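Side-chain contact in LIM domain only protein 7 (Homo sapiens, PDB 2EAQ), which probably serves as a scaffold or adaptor protein, its PDZ domain being of the kind that usually binds the C-terminal tails of partner proteins: residues T22-W25 with I30-A33. Sequence-based numbering, arbitrary orientation.
Sequences TIKW and IFVA
The antiparallel PDZ-domain hairpin of strands 21-26 and 29-35 pairs Lys-24 with Phe-31 through two backbone hydrogen bonds, Lys-24 N to Phe-31 O (2.7 Å) and Phe-31 N to Lys-24 O (2.8 Å). A third runs from Ala-33 N to Thr-22 O at 2.7 Å. In the non-hydrogen-bonded pair Trp-25 and Ile-30, methyl CG2 of Ile-30 makes a CH-pi contact over one indole face, 3.7 Å from the six-membered ring centroid and 17° off its normal. The branched isoleucine suits this place: CG2, anti to its own carbonyl carbon, reaches the ring, while CG2 of Ile-23 comes across to CB of Ile-30 at 3.7 Å. On the other face Lys-24 and Phe-31 leave side by side from CB, but the lysine bends away and the phenylalanine ring turns an edge to Lys-24 O. CB of Lys-24 packs 3.8 Å from CB of Ala-33, whose small methyl fits 3.4 Å from OG1 of Thr-22. That hydroxyl shares a hydrogen bond with Ser-34 OG, suiting threonine at this exposed position. Strand 21-26, beside helix 65-78, is the one PDZ domains generally offer to a peptide. Ile-23 and Ile-30 touch Trp-68 of that helix and, with Val-32, Ile-52 of strand 51-55.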
loop_
_atom_site.group_PDB
_atom_site.type_symbol
_atom_site.label_atom_id
_atom_site.label_comp_id
_atom_site.label_asym_id
_atom_site.label_seq_id
_atom_site.Cartn_x
_atom_site.Cartn_y
_atom_site.Cartn_z
ATOM N N THR A 22 6.940 -2.699 -2.268
ATOM C CA THR A 22 7.425 -3.113 -0.927
ATOM C C THR A 22 7.307 -1.881 -0.037
ATOM O O THR A 22 7.270 -0.728 -0.515
ATOM C CB THR A 22 8.859 -3.585 -0.920
ATOM O OG1 THR A 22 9.721 -2.548 -1.368
ATOM C CG2 THR A 22 9.008 -4.825 -1.846
ATOM N N ILE A 23 7.272 -2.116 1.273
ATOM C CA ILE A 23 7.116 -1.053 2.252
ATOM C C ILE A 23 8.404 -0.776 2.989
ATOM O O ILE A 23 9.195 -1.724 3.279
ATOM C CB ILE A 23 6.036 -1.470 3.253
ATOM C CG1 ILE A 23 4.674 -1.534 2.530
ATOM C CG2 ILE A 23 5.934 -0.440 4.429
ATOM C CD1 ILE A 23 3.467 -1.851 3.407
ATOM N N LYS A 24 8.644 0.512 3.195
ATOM C CA LYS A 24 9.732 1.019 4.022
ATOM C C LYS A 24 9.117 1.348 5.362
ATOM O O LYS A 24 8.254 2.245 5.499
ATOM C CB LYS A 24 10.341 2.299 3.454
ATOM C CG LYS A 24 11.483 2.790 4.374
ATOM C CD LYS A 24 12.318 3.853 3.693
ATOM C CE LYS A 24 11.758 5.207 4.078
ATOM N NZ LYS A 24 12.840 6.287 4.130
ATOM N N TRP A 25 9.524 0.577 6.382
ATOM C CA TRP A 25 9.109 0.866 7.745
ATOM C C TRP A 25 10.021 1.956 8.268
ATOM O O TRP A 25 11.262 1.781 8.347
ATOM C CB TRP A 25 9.250 -0.409 8.561
ATOM C CG TRP A 25 8.195 -1.409 8.165
ATOM C CD1 TRP A 25 8.176 -2.151 7.009
ATOM C CD2 TRP A 25 6.999 -1.700 8.860
ATOM N NE1 TRP A 25 7.016 -2.894 6.945
ATOM C CE2 TRP A 25 6.268 -2.640 8.065
ATOM C CE3 TRP A 25 6.444 -1.256 10.095
ATOM C CZ2 TRP A 25 5.037 -3.154 8.449
ATOM C CZ3 TRP A 25 5.209 -1.783 10.471
ATOM C CH2 TRP A 25 4.520 -2.721 9.653
ATOM N N ILE A 30 4.901 4.344 7.752
ATOM C CA ILE A 30 5.287 3.351 6.713
ATOM C C ILE A 30 5.173 4.065 5.372
ATOM O O ILE A 30 4.271 4.901 5.170
ATOM C CB ILE A 30 4.449 2.068 6.725
ATOM C CG1 ILE A 30 2.976 2.384 6.866
ATOM C CG2 ILE A 30 4.894 1.139 7.871
ATOM C CD1 ILE A 30 2.091 1.168 6.475
ATOM N N PHE A 31 6.070 3.735 4.467
ATOM C CA PHE A 31 6.191 4.401 3.158
ATOM C C PHE A 31 6.396 3.374 2.064
ATOM O O PHE A 31 6.724 2.223 2.323
ATOM C CB PHE A 31 7.393 5.357 3.170
ATOM C CG PHE A 31 7.346 6.382 4.277
ATOM C CD1 PHE A 31 7.733 6.031 5.570
ATOM C CD2 PHE A 31 6.827 7.644 4.012
ATOM C CE1 PHE A 31 7.577 6.964 6.626
ATOM C CE2 PHE A 31 6.676 8.579 5.022
ATOM C CZ PHE A 31 7.057 8.218 6.323
ATOM N N VAL A 32 6.155 3.792 0.823
ATOM C CA VAL A 32 6.416 2.896 -0.308
ATOM C C VAL A 32 7.922 2.897 -0.566
ATOM O O VAL A 32 8.547 3.941 -0.825
ATOM C CB VAL A 32 5.634 3.358 -1.545
ATOM C CG1 VAL A 32 6.015 2.508 -2.710
ATOM C CG2 VAL A 32 4.130 3.263 -1.270
ATOM N N ALA A 33 8.521 1.707 -0.469
ATOM C CA ALA A 33 9.983 1.599 -0.687
ATOM C C ALA A 33 10.364 1.395 -2.160
ATOM O O ALA A 33 11.407 1.859 -2.653
ATOM C CB ALA A 33 10.519 0.433 0.127
#